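Local atomic coordinates of ORF10 (Moritella marina, PDB entry 6RIW), a protein that probably catalyses decarboxylative chain-elongating condensation on an acyl carrier protein, as the ketosynthase–chain length factor didomain of a polyunsaturated fatty acid synthase. Residues A867-G872 against C877-L882; S799-A804 against I846-L851; V688-V693 against S841-I846; I733-Q738 against A813-L818; K751-V756 against Y762-A767. All blocks are in the same frame, centred on the assembly; numbering follows the deposited sequence.

Interaction 1 of 5, residues A867-G872 against C877-L882; sequences AINGLG and CAHLIL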
# COMPACT_ATOMS: atom_id res chain seq x y z
N ALA A 867 -18.48 -11.15 19.71
CA ALA A 867 -17.79 -9.89 19.54
C ALA A 867 -16.32 -10.15 19.22
O ALA A 867 -15.71 -11.07 19.78
CB ALA A 867 -17.90 -9.02 20.79
N ILE A 868 -15.76 -9.35 18.31
CA ILE A 868 -14.34 -9.35 17.99
C ILE A 868 -13.78 -7.97 18.30
O ILE A 868 -14.37 -6.96 17.89
CB ILE A 868 -14.08 -9.71 16.52
CG1 ILE A 868 -14.85 -10.98 16.12
CG2 ILE A 868 -12.55 -9.81 16.23
CD1 ILE A 868 -14.64 -11.39 14.63
N ASN A 869 -12.63 -7.92 18.97
CA ASN A 869 -11.95 -6.67 19.27
C ASN A 869 -10.63 -6.60 18.52
O ASN A 869 -9.98 -7.62 18.29
CB ASN A 869 -11.72 -6.53 20.78
CG ASN A 869 -11.46 -5.10 21.21
OD1 ASN A 869 -12.25 -4.20 20.90
ND2 ASN A 869 -10.34 -4.87 21.89
N GLY A 870 -10.25 -5.39 18.11
CA GLY A 870 -9.01 -5.17 17.39
C GLY A 870 -8.28 -3.92 17.85
O GLY A 870 -8.91 -2.88 18.08
N LEU A 871 -6.96 -4.03 18.03
CA LEU A 871 -6.08 -2.92 18.36
C LEU A 871 -4.90 -2.98 17.42
O LEU A 871 -4.72 -3.96 16.69
CB LEU A 871 -5.59 -2.97 19.83
CG LEU A 871 -6.69 -2.93 20.90
CD1 LEU A 871 -6.09 -3.21 22.28
CD2 LEU A 871 -7.37 -1.56 20.91
N GLY A 872 -4.09 -1.94 17.40
CA GLY A 872 -2.86 -2.05 16.62
C GLY A 872 -2.12 -0.73 16.53
O GLY A 872 -2.44 0.25 17.21
N CYS A 877 -9.35 1.52 17.92
CA CYS A 877 -9.96 0.28 18.34
C CYS A 877 -11.07 -0.06 17.35
O CYS A 877 -11.90 0.79 17.03
CB CYS A 877 -10.53 0.41 19.75
SG CYS A 877 -11.40 -1.10 20.20
N ALA A 878 -11.06 -1.29 16.86
CA ALA A 878 -12.14 -1.83 16.05
C ALA A 878 -12.93 -2.82 16.89
O ALA A 878 -12.36 -3.56 17.70
CB ALA A 878 -11.59 -2.52 14.78
N HIS A 879 -14.24 -2.82 16.72
CA HIS A 879 -15.09 -3.81 17.38
C HIS A 879 -16.14 -4.31 16.40
O HIS A 879 -16.80 -3.50 15.73
CB HIS A 879 -15.76 -3.21 18.63
CG HIS A 879 -16.01 -4.20 19.73
ND1 HIS A 879 -15.02 -4.62 20.60
CD2 HIS A 879 -17.14 -4.84 20.10
CE1 HIS A 879 -15.55 -5.49 21.46
NE2 HIS A 879 -16.84 -5.63 21.18
N LEU A 880 -16.29 -5.63 16.32
CA LEU A 880 -17.21 -6.24 15.36
C LEU A 880 -18.17 -7.15 16.09
O LEU A 880 -17.81 -7.78 17.09
CB LEU A 880 -16.48 -7.07 14.30
CG LEU A 880 -15.56 -6.34 13.34
CD1 LEU A 880 -14.21 -6.12 13.98
CD2 LEU A 880 -15.40 -7.17 12.05
N ILE A 881 -19.38 -7.26 15.56
CA ILE A 881 -20.35 -8.25 16.02
C ILE A 881 -20.67 -9.16 14.84
O ILE A 881 -21.09 -8.67 13.79
CB ILE A 881 -21.65 -7.60 16.55
CG1 ILE A 881 -21.37 -6.63 17.70
CG2 ILE A 881 -22.64 -8.69 16.93
CD1 ILE A 881 -20.73 -7.31 18.95
N LEU A 882 -20.48 -10.46 15.01
CA LEU A 882 -20.85 -11.45 14.01
C LEU A 882 -21.95 -12.32 14.59
O LEU A 882 -22.02 -12.52 15.81
CB LEU A 882 -19.66 -12.34 13.63
CG LEU A 882 -18.74 -11.78 12.53
CD1 LEU A 882 -17.99 -10.53 13.04
CD2 LEU A 882 -17.78 -12.87 12.07
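Ile868 is the apolar centre of this antiparallel hairpin: its terminal CD1 meets Leu882 CD1 at 3.8 Å, the two chains crossing obliquely, while its CB lies beside Leu880 CB at 4.2 Å. Setting CG1 beside the backbone N (chi1 -50°) and continuing it extended carries that methyl toward Leu882. Ala878 lies on the same face as Ile868 and Leu880; on the opposite one Ala867 CB packs against Ile881 CD1 at 3.8 Å. Between the faces run the backbone bonds. Ile868 and Leu880 form a doubly hydrogen-bonded pair, with Leu880 N to Ile868 O at 2.8 Å, and Gly870 and Ala878 form the next. Ala867–Ile881 and Asn869–His879 are the non-hydrogen-bonded pairs. The latter carries the polar edge: His879 ND1 donates to Asn869 OD1 over 2.8 Å, nearly straight at 163°, and the oxygen lies in the plane of the imidazole. The amide itself is turned 59° from the ring. Ile868 O sits over one face of the imidazole, offset toward its rim. The far nitrogen, NE2, is bonded to Tyr822 OH, and Asn869 ND2 to Glu814 OE2, so both ends of the buried pair are held. The hairpin belongs to the C-terminal sheet of the second thiolase-like half, with strand 797-801 alongside 865-870 and strand 763-772 alongside 876-884; helices 841-854 and 668-682 pack on the Ile868 face, and helix 776-790 on the His879 face.

Interaction 2 of 5, residues S799-A804 against I846-L851; sequences SVEAHA and IIKTAL
Glu801 OE1 is gripped by two groups: Lys848 NZ at 2.9 Å, in a hydrogen-bonded salt bridge, and a water that donates to it over 3.1 Å. The ammonium approaches the syn lone pair, on the side of the other carboxylate oxygen. The water's second proton goes to Thr849 OG1 at 2.9 Å, so one solvent molecule ties the glutamate to the next residue of the helix. Two torsions shape the meeting. Glu801 bends at chi2 (72°), whereas Lys848 leaves its helix with CG opposite the backbone N (chi1 168°) and runs on fully extended, its CD passing OE1 at 3.4 Å before the amine arrives. Nearer the strand backbone, Glu801 CB has Thr849 OG1 at 3.9 Å. All three residues are buried, and each polar end has a further partner: Glu801 OE2 accepts from Val830 N, Lys848 NZ bonds to Ser828 OG, and Thr849 OG1 to Ser845 O within its own helix. Carboxylate and ammonium would largely offset each other's charge in this buried setting, and the backbone N-H on OE2, together with the lysine, is likely to favour the ionised carboxylate. A glutamine here would probably leave the buried lysine ammonium without its countercharge, and could turn its NH2 toward groups that now donate to the carboxylate. Strand 797-801 belongs to the C-terminal sheet and helix 841-854 packs between this sheet and strand 469-478 of the other, the layering that characterises the thiolase fold of ketosynthases and chain length factors.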
# COMPACT_ATOMS: atom_id res chain seq x y z
N SER A 799 -19.55 -15.02 23.36
CA SER A 799 -18.12 -15.16 23.58
C SER A 799 -17.44 -14.00 22.87
O SER A 799 -18.05 -13.28 22.08
CB SER A 799 -17.62 -16.51 23.09
OG SER A 799 -17.80 -16.66 21.69
N VAL A 800 -16.15 -13.82 23.19
CA VAL A 800 -15.40 -12.64 22.77
C VAL A 800 -14.10 -13.11 22.16
O VAL A 800 -13.36 -13.87 22.80
CB VAL A 800 -15.12 -11.68 23.95
CG1 VAL A 800 -14.36 -10.45 23.45
CG2 VAL A 800 -16.40 -11.26 24.60
N GLU A 801 -13.83 -12.66 20.94
CA GLU A 801 -12.57 -12.95 20.26
C GLU A 801 -11.66 -11.75 20.52
O GLU A 801 -11.77 -10.71 19.87
CB GLU A 801 -12.82 -13.20 18.77
CG GLU A 801 -11.57 -13.32 17.91
CD GLU A 801 -10.80 -14.60 18.13
OE1 GLU A 801 -11.34 -15.53 18.79
OE2 GLU A 801 -9.64 -14.66 17.63
N ALA A 802 -10.82 -11.86 21.54
CA ALA A 802 -9.95 -10.73 21.88
C ALA A 802 -8.83 -10.60 20.87
O ALA A 802 -8.44 -11.56 20.21
CB ALA A 802 -9.36 -10.93 23.29
N HIS A 803 -8.30 -9.38 20.74
CA HIS A 803 -7.09 -9.18 19.95
C HIS A 803 -5.95 -10.02 20.51
O HIS A 803 -5.29 -10.76 19.77
CB HIS A 803 -6.75 -7.68 19.93
CG HIS A 803 -5.64 -7.31 19.00
ND1 HIS A 803 -5.67 -7.56 17.64
CD2 HIS A 803 -4.45 -6.70 19.24
CE1 HIS A 803 -4.55 -7.13 17.09
NE2 HIS A 803 -3.80 -6.60 18.03
N ALA A 804 -5.73 -9.93 21.83
CA ALA A 804 -4.77 -10.75 22.58
C ALA A 804 -3.41 -10.84 21.87
O ALA A 804 -2.88 -11.93 21.62
CB ALA A 804 -5.33 -12.14 22.84
N ILE A 846 -11.80 -13.20 12.11
CA ILE A 846 -13.11 -13.28 11.46
C ILE A 846 -13.39 -14.71 11.03
O ILE A 846 -14.50 -15.24 11.23
CB ILE A 846 -13.19 -12.30 10.27
CG1 ILE A 846 -13.37 -10.87 10.80
CG2 ILE A 846 -14.35 -12.69 9.32
CD1 ILE A 846 -13.29 -9.77 9.69
N ILE A 847 -12.39 -15.38 10.45
CA ILE A 847 -12.64 -16.72 9.92
C ILE A 847 -12.84 -17.73 11.05
O ILE A 847 -13.75 -18.58 10.97
CB ILE A 847 -11.51 -17.14 8.96
CG1 ILE A 847 -11.64 -16.29 7.69
CG2 ILE A 847 -11.59 -18.67 8.65
CD1 ILE A 847 -10.62 -16.65 6.61
N LYS A 848 -12.02 -17.67 12.11
CA LYS A 848 -12.30 -18.50 13.29
C LYS A 848 -13.74 -18.31 13.76
O LYS A 848 -14.46 -19.28 14.02
CB LYS A 848 -11.35 -18.17 14.44
CG LYS A 848 -11.79 -18.82 15.77
CD LYS A 848 -10.93 -18.40 16.97
CE LYS A 848 -11.57 -18.78 18.31
NZ LYS A 848 -10.77 -18.28 19.47
N THR A 849 -14.14 -17.05 13.92
CA THR A 849 -15.46 -16.73 14.46
C THR A 849 -16.56 -17.19 13.52
O THR A 849 -17.56 -17.78 13.95
CB THR A 849 -15.55 -15.23 14.71
OG1 THR A 849 -14.54 -14.83 15.65
CG2 THR A 849 -16.92 -14.83 15.25
N ALA A 850 -16.39 -16.94 12.21
CA ALA A 850 -17.39 -17.40 11.25
C ALA A 850 -17.51 -18.92 11.23
O ALA A 850 -18.62 -19.45 11.11
CB ALA A 850 -17.06 -16.88 9.85
N LEU A 851 -16.39 -19.65 11.34
CA LEU A 851 -16.48 -21.11 11.36
C LEU A 851 -17.22 -21.60 12.60
O LEU A 851 -18.04 -22.52 12.51
CB LEU A 851 -15.08 -21.74 11.28
CG LEU A 851 -14.28 -21.67 9.95
CD1 LEU A 851 -12.82 -22.16 10.14
CD2 LEU A 851 -14.95 -22.45 8.81
O HOH W 1 -14.18 -16.47 18.03

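Interaction 3 of 5, residues V688-V693 against S841-I846; sequences VIIAAV and SGMASI
Met843 reaches from its helix onto Ile690 and Ala692 and carries the contact from the helical side by itself. The apolar contacts are two. At the root of the side chain, Met843 CB meets Ala692 CB at 3.8 Å; the two CA atoms are 6.5 Å apart, a close approach consistent with the small methyl. At the end, Met843 CE touches Ile690 CG2 at 3.6 Å, the two chains passing at a slant. The thioether is folded to do this: CG stands opposite the backbone N, and the bends at chi2 (59°) and chi3 (72°) bring the terminal methyl back over the strand, between residues that lie two apart on the same face. CE thus also remains within 4.2 Å of Ala692 CB. Ile690 for its part offers CG2, the branch lying beside its carbonyl carbon. One contact mixes apolar and polar atoms: the methyl lies 3.3 Å from Ile690 O. No hydrogen bond crosses between the segments; the helix bonds internally, as in Ile846 N to Gly842 O, whereas the strand's backbone bonds to strands 576-581 and 741-752. The short axes approach to 8.2 Å at an angle of 119°, so the helix runs across the strand. Strand 687-694 lies between those two strands in the N-terminal sheet. Met843 also packs on Ala746 and Ile748 of strand 741-752, helix 668-682 touches Ile690 and Ala692 on this same inner face, and helix 552-567 covers Ile689, Ala691 and Val693 on the outer one.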
# COMPACT_ATOMS: atom_id res chain seq x y z
N VAL A 688 -17.83 -8.49 -2.86
CA VAL A 688 -16.50 -7.99 -2.54
C VAL A 688 -15.68 -9.15 -2.00
O VAL A 688 -16.13 -9.86 -1.08
CB VAL A 688 -16.53 -6.84 -1.53
CG1 VAL A 688 -15.10 -6.43 -1.11
CG2 VAL A 688 -17.30 -5.63 -2.08
N ILE A 689 -14.52 -9.39 -2.60
CA ILE A 689 -13.55 -10.33 -2.05
C ILE A 689 -12.67 -9.52 -1.12
O ILE A 689 -12.09 -8.51 -1.54
CB ILE A 689 -12.70 -10.97 -3.16
CG1 ILE A 689 -13.59 -11.73 -4.14
CG2 ILE A 689 -11.65 -11.89 -2.55
CD1 ILE A 689 -12.82 -12.46 -5.23
N ILE A 690 -12.56 -9.94 0.14
CA ILE A 690 -11.58 -9.34 1.05
C ILE A 690 -10.52 -10.38 1.31
O ILE A 690 -10.79 -11.40 1.95
CB ILE A 690 -12.20 -8.86 2.36
CG1 ILE A 690 -13.35 -7.88 2.07
CG2 ILE A 690 -11.09 -8.19 3.22
CD1 ILE A 690 -14.06 -7.38 3.33
N ALA A 691 -9.31 -10.15 0.81
CA ALA A 691 -8.20 -11.06 1.06
C ALA A 691 -7.20 -10.38 1.98
O ALA A 691 -7.20 -9.15 2.15
CB ALA A 691 -7.53 -11.50 -0.25
N ALA A 692 -6.37 -11.18 2.61
CA ALA A 692 -5.41 -10.61 3.55
C ALA A 692 -4.18 -11.48 3.50
O ALA A 692 -4.29 -12.70 3.41
CB ALA A 692 -5.96 -10.58 4.98
N VAL A 693 -3.00 -10.87 3.59
CA VAL A 693 -1.77 -11.66 3.59
C VAL A 693 -0.72 -10.91 4.39
O VAL A 693 -0.57 -9.69 4.28
CB VAL A 693 -1.28 -11.95 2.15
CG1 VAL A 693 -1.09 -10.67 1.34
CG2 VAL A 693 0.02 -12.76 2.18
N SER A 841 -4.15 -10.18 10.66
CA SER A 841 -4.69 -10.75 11.90
C SER A 841 -6.21 -10.61 11.99
O SER A 841 -6.86 -11.46 12.60
CB SER A 841 -4.05 -10.09 13.13
OG SER A 841 -4.16 -8.68 13.06
N GLY A 842 -6.78 -9.55 11.43
CA GLY A 842 -8.24 -9.44 11.44
C GLY A 842 -8.93 -10.56 10.68
O GLY A 842 -10.03 -10.98 11.06
N MET A 843 -8.29 -11.06 9.62
CA MET A 843 -8.90 -12.15 8.85
C MET A 843 -8.89 -13.46 9.63
O MET A 843 -9.88 -14.20 9.62
CB MET A 843 -8.18 -12.31 7.51
CG MET A 843 -8.93 -13.17 6.49
SD MET A 843 -10.56 -12.52 6.09
CE MET A 843 -10.10 -11.07 5.11
N ALA A 844 -7.79 -13.77 10.33
CA ALA A 844 -7.77 -14.96 11.17
C ALA A 844 -8.90 -14.94 12.20
O ALA A 844 -9.57 -15.96 12.41
CB ALA A 844 -6.42 -15.09 11.90
N SER A 845 -9.12 -13.79 12.85
CA SER A 845 -10.18 -13.71 13.86
C SER A 845 -11.57 -13.86 13.24
O SER A 845 -12.45 -14.51 13.82
CB SER A 845 -10.12 -12.37 14.59
OG SER A 845 -8.87 -12.20 15.23
N ILE A 846 -11.80 -13.20 12.11
CA ILE A 846 -13.11 -13.28 11.46
C ILE A 846 -13.39 -14.71 11.03
O ILE A 846 -14.50 -15.24 11.23
CB ILE A 846 -13.19 -12.30 10.27
CG1 ILE A 846 -13.37 -10.87 10.80
CG2 ILE A 846 -14.35 -12.69 9.32
CD1 ILE A 846 -13.29 -9.77 9.69

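Interaction 4 of 5, residues I733-Q738 against A813-L818; sequences ILDQQQ and AEKTAL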
# COMPACT_ATOMS: atom_id res chain seq x y z
N ILE A 733 -5.47 -16.12 28.19
CA ILE A 733 -4.68 -15.73 27.02
C ILE A 733 -4.27 -14.27 27.15
O ILE A 733 -3.16 -13.89 26.72
CB ILE A 733 -5.45 -16.01 25.71
CG1 ILE A 733 -4.58 -15.79 24.45
CG2 ILE A 733 -6.67 -15.13 25.59
CD1 ILE A 733 -3.19 -16.41 24.46
N LEU A 734 -5.10 -13.43 27.78
CA LEU A 734 -4.73 -12.03 27.98
C LEU A 734 -3.64 -11.83 29.02
O LEU A 734 -3.10 -10.72 29.11
CB LEU A 734 -5.95 -11.20 28.38
CG LEU A 734 -6.93 -10.99 27.22
CD1 LEU A 734 -8.15 -10.22 27.70
CD2 LEU A 734 -6.23 -10.26 26.09
N ASP A 735 -3.31 -12.86 29.80
CA ASP A 735 -2.21 -12.74 30.75
C ASP A 735 -0.83 -12.96 30.12
O ASP A 735 0.17 -12.70 30.78
CB ASP A 735 -2.38 -13.73 31.91
CG ASP A 735 -3.59 -13.41 32.79
OD1 ASP A 735 -4.09 -12.26 32.78
OD2 ASP A 735 -4.06 -14.34 33.50
N GLN A 736 -0.77 -13.44 28.89
CA GLN A 736 0.51 -13.61 28.20
C GLN A 736 1.24 -12.28 28.05
O GLN A 736 0.63 -11.25 27.76
CB GLN A 736 0.27 -14.22 26.82
CG GLN A 736 -0.28 -15.61 26.86
CD GLN A 736 0.68 -16.55 27.52
OE1 GLN A 736 0.41 -17.07 28.60
NE2 GLN A 736 1.83 -16.74 26.90
N GLN A 737 2.56 -12.32 28.22
CA GLN A 737 3.41 -11.14 28.16
C GLN A 737 4.29 -11.07 26.92
O GLN A 737 5.11 -10.15 26.81
CB GLN A 737 4.33 -11.11 29.39
CG GLN A 737 3.64 -10.98 30.71
CD GLN A 737 4.32 -9.93 31.57
OE1 GLN A 737 4.12 -8.73 31.36
NE2 GLN A 737 5.16 -10.38 32.51
N GLN A 738 4.17 -12.03 26.00
CA GLN A 738 4.99 -12.08 24.80
C GLN A 738 4.10 -12.42 23.62
O GLN A 738 3.09 -13.12 23.78
CB GLN A 738 6.12 -13.14 24.92
CG GLN A 738 7.08 -12.84 26.07
CD GLN A 738 8.10 -13.94 26.29
OE1 GLN A 738 7.87 -15.11 25.97
NE2 GLN A 738 9.24 -13.55 26.85
N ALA A 813 -5.14 -3.31 28.29
CA ALA A 813 -6.35 -2.56 28.01
C ALA A 813 -7.54 -3.50 27.79
O ALA A 813 -8.66 -3.22 28.25
CB ALA A 813 -6.15 -1.63 26.80
N GLU A 814 -7.31 -4.63 27.12
CA GLU A 814 -8.40 -5.58 26.92
C GLU A 814 -8.79 -6.29 28.21
O GLU A 814 -9.98 -6.60 28.41
CB GLU A 814 -8.02 -6.61 25.86
CG GLU A 814 -7.96 -6.04 24.43
CD GLU A 814 -7.85 -7.16 23.39
OE1 GLU A 814 -6.86 -7.94 23.48
OE2 GLU A 814 -8.73 -7.26 22.49
N LYS A 815 -7.83 -6.56 29.10
CA LYS A 815 -8.15 -7.18 30.38
C LYS A 815 -9.05 -6.29 31.22
O LYS A 815 -9.85 -6.78 32.03
CB LYS A 815 -6.88 -7.50 31.17
CG LYS A 815 -6.30 -8.85 30.91
CD LYS A 815 -4.98 -9.01 31.69
CE LYS A 815 -5.17 -8.68 33.16
NZ LYS A 815 -3.87 -8.62 33.90
N THR A 816 -8.94 -4.98 31.04
CA THR A 816 -9.80 -4.05 31.74
C THR A 816 -11.17 -3.98 31.07
O THR A 816 -12.20 -4.19 31.72
CB THR A 816 -9.11 -2.67 31.79
OG1 THR A 816 -7.90 -2.77 32.57
CG2 THR A 816 -10.00 -1.58 32.39
N ALA A 817 -11.20 -3.76 29.75
CA ALA A 817 -12.45 -3.42 29.07
C ALA A 817 -13.35 -4.63 28.80
O ALA A 817 -14.58 -4.54 28.96
CB ALA A 817 -12.13 -2.70 27.76
N LEU A 818 -12.79 -5.76 28.33
CA LEU A 818 -13.64 -6.83 27.82
C LEU A 818 -14.43 -7.53 28.92
O LEU A 818 -15.63 -7.78 28.72
CB LEU A 818 -12.81 -7.84 27.01
CG LEU A 818 -12.17 -7.23 25.75
CD1 LEU A 818 -11.44 -8.32 24.98
CD2 LEU A 818 -13.20 -6.54 24.87
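Leu734 and Lys815 bring a short 3-10 turn and a helix together, with their CA atoms 6.4 Å apart. The turn, residues 733-735, is closed by a bond from Gln736 N to Ile733 O and precedes strand 741-752; residues 813-818 continue regular helix, with Leu818 N bonded to Glu814 O. This is loop-on-helix packing at the periphery of the second thiolase-like half, partly buried and without any hydrogen bond between the segments. Leu734 is the wedge. Its CB lies only 3.5 Å from Lys815 CG, a tight carbon pair, and the two side chains slide past each other in opposite directions. At the tip CD2 comes within 3.5 Å of Glu814 OE1, the leucine crossing the glutamate at about a right angle, while CD1 and CD2 both lie 4.1 Å from Glu814 CB. The Glu814 carboxylate is occupied elsewhere: OE1 accepts from Ala804 N, OE2 from His803 N and Asn869 ND2, which fixes the surface that the leucine meets. With an alanine here the CD1 and CD2 contacts would be lost, which would probably open a gap beside Glu814 and leave the turn less firmly seated on the helix. Toward solvent the bend at chi3 (52°) swings the end of the lysine toward Asp735, with Lys815 CD 3.5 Å from Asp735 OD1. The carboxylate and ammonium form a long salt bridge, Asp735 OD1 to Lys815 NZ at 3.8 Å.

Interaction 5 of 5, residues K751-V756 against Y762-A767; sequences KPSSQV and YARIDA
Arg764 NE donates to Ser753 OG over 2.9 Å, the one direct bond between these segments. It is bent, 139° at the hydrogen, and the hydroxyl oxygen lies 30° out of the guanidinium plane. Beyond the bond, packing is slight: Ser753 CB lies 4.0 Å from Arg764 CD. A water forms a second link, donating to Ser753 O over 2.7 Å and accepting from Arg764 NH1; the latter leg is unusually short, so its details are doubtful. The serine hydroxyl is thus bonded to the arginine directly, its carbonyl perhaps through the water. Two torsion choices line them up. Ser753 OG stands opposite the backbone N (chi1 163°), and the arginine runs extended from CG to NE, which carries the guanidinium across the 7.4 Å between the CA atoms. The backbone sets these positions: Ser753 opens a short 3-10 turn, with Gln755 N bonded to Pro752 O, and is backbone hydrogen-bonded to Pro468, as Arg764 is to Ser883. Farther along, Asp766 and Ala767 both face Ile881 in a classic beta bulge. The site is on the partly exposed surface, where the chain passes from strand 741-752 to strand 763-772. Each of these pairs antiparallel with strand 469-478, and strand 876-884 continues beyond 763-772; helix 841-854 packs on Ala763, and helix 776-790 on Asp766 and Ala767.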
# COMPACT_ATOMS: atom_id res chain seq x y z
N LYS A 751 -21.36 -10.41 0.63
CA LYS A 751 -22.45 -9.77 -0.10
C LYS A 751 -23.41 -9.19 0.92
O LYS A 751 -23.44 -9.63 2.07
CB LYS A 751 -23.20 -10.78 -0.98
CG LYS A 751 -22.54 -11.13 -2.32
CD LYS A 751 -23.53 -12.02 -3.11
CE LYS A 751 -23.11 -12.30 -4.53
NZ LYS A 751 -24.14 -13.19 -5.17
N PRO A 752 -24.22 -8.20 0.53
CA PRO A 752 -25.28 -7.72 1.44
C PRO A 752 -26.19 -8.87 1.84
O PRO A 752 -26.47 -9.76 1.03
CB PRO A 752 -26.03 -6.67 0.61
CG PRO A 752 -25.10 -6.29 -0.48
CD PRO A 752 -24.29 -7.53 -0.78
N SER A 753 -26.62 -8.87 3.11
CA SER A 753 -27.42 -10.00 3.60
C SER A 753 -28.69 -10.21 2.77
O SER A 753 -29.16 -11.35 2.61
CB SER A 753 -27.75 -9.79 5.07
OG SER A 753 -28.82 -10.63 5.47
N SER A 754 -29.26 -9.14 2.21
CA SER A 754 -30.50 -9.30 1.46
C SER A 754 -30.31 -9.99 0.12
O SER A 754 -31.31 -10.39 -0.49
CB SER A 754 -31.15 -7.94 1.24
OG SER A 754 -30.30 -7.16 0.41
N GLN A 755 -29.07 -10.19 -0.35
CA GLN A 755 -28.86 -10.77 -1.67
C GLN A 755 -28.17 -12.13 -1.64
O GLN A 755 -27.56 -12.52 -2.64
CB GLN A 755 -28.07 -9.79 -2.55
CG GLN A 755 -28.78 -8.45 -2.72
CD GLN A 755 -30.13 -8.58 -3.43
OE1 GLN A 755 -30.39 -9.57 -4.12
NE2 GLN A 755 -31.00 -7.60 -3.25
N VAL A 756 -28.27 -12.88 -0.55
CA VAL A 756 -27.70 -14.22 -0.51
C VAL A 756 -28.81 -15.18 -0.11
O VAL A 756 -29.78 -14.80 0.54
CB VAL A 756 -26.54 -14.33 0.49
CG1 VAL A 756 -25.44 -13.33 0.14
CG2 VAL A 756 -27.05 -14.09 1.90
N TYR A 762 -21.99 -18.54 5.93
CA TYR A 762 -21.30 -19.01 7.12
C TYR A 762 -21.83 -18.29 8.35
O TYR A 762 -22.31 -18.91 9.30
CB TYR A 762 -19.79 -18.79 7.00
CG TYR A 762 -19.06 -19.74 6.07
CD1 TYR A 762 -18.60 -20.97 6.53
CD2 TYR A 762 -18.79 -19.38 4.75
CE1 TYR A 762 -17.89 -21.83 5.69
CE2 TYR A 762 -18.08 -20.23 3.90
CZ TYR A 762 -17.63 -21.45 4.39
OH TYR A 762 -16.96 -22.29 3.55
N ALA A 763 -21.76 -16.95 8.33
CA ALA A 763 -22.14 -16.07 9.43
C ALA A 763 -22.34 -14.70 8.82
O ALA A 763 -21.94 -14.45 7.68
CB ALA A 763 -21.05 -16.04 10.52
N ARG A 764 -22.99 -13.81 9.56
CA ARG A 764 -23.18 -12.44 9.14
C ARG A 764 -22.28 -11.53 9.95
O ARG A 764 -22.12 -11.73 11.16
CB ARG A 764 -24.63 -12.00 9.31
CG ARG A 764 -25.46 -12.37 8.12
CD ARG A 764 -26.92 -12.00 8.28
NE ARG A 764 -27.59 -12.67 7.17
CZ ARG A 764 -28.09 -13.89 7.24
NH1 ARG A 764 -28.65 -14.43 6.17
NH2 ARG A 764 -28.06 -14.55 8.39
N ILE A 765 -21.71 -10.51 9.31
CA ILE A 765 -21.09 -9.40 10.02
C ILE A 765 -22.18 -8.36 10.27
O ILE A 765 -22.60 -7.64 9.35
CB ILE A 765 -19.90 -8.80 9.27
CG1 ILE A 765 -18.90 -9.90 8.90
CG2 ILE A 765 -19.23 -7.76 10.16
CD1 ILE A 765 -17.67 -9.42 8.06
N ASP A 766 -22.64 -8.26 11.51
CA ASP A 766 -23.74 -7.35 11.82
C ASP A 766 -23.26 -5.92 12.03
O ASP A 766 -24.04 -4.98 11.83
CB ASP A 766 -24.50 -7.83 13.06
CG ASP A 766 -25.44 -8.99 12.75
OD1 ASP A 766 -25.88 -9.12 11.59
OD2 ASP A 766 -25.74 -9.77 13.68
N ALA A 767 -22.01 -5.73 12.44
CA ALA A 767 -21.54 -4.38 12.69
C ALA A 767 -20.02 -4.39 12.74
O ALA A 767 -19.41 -5.35 13.21
CB ALA A 767 -22.08 -3.83 14.01
O HOH W 2 -29.81 -13.34 4.25

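Overall arrangement
All five contacts lie in the second thiolase-like half, the chain length factor part. Interactions 2 and 3 share Ile846 and connect both sheets through successive turns of helix 841-854, their centres about 12 Å apart; the others tie strands and edges around it. Along the chain interaction 2 alternates with 3 and with 4, interaction 5 is nested within the loops closed by 3 and 4, and the hairpin of interaction 1 comes last. Interaction 1 lies about 9 Å from interaction 2, centre to centre, where strands 865-870 and 797-801 are neighbours. Glu814 of interaction 4 bonds residues of interactions 1 and 2. Interaction 5 meets the hairpin through strand 763-772, its centre about 30 Å from that of interaction 4.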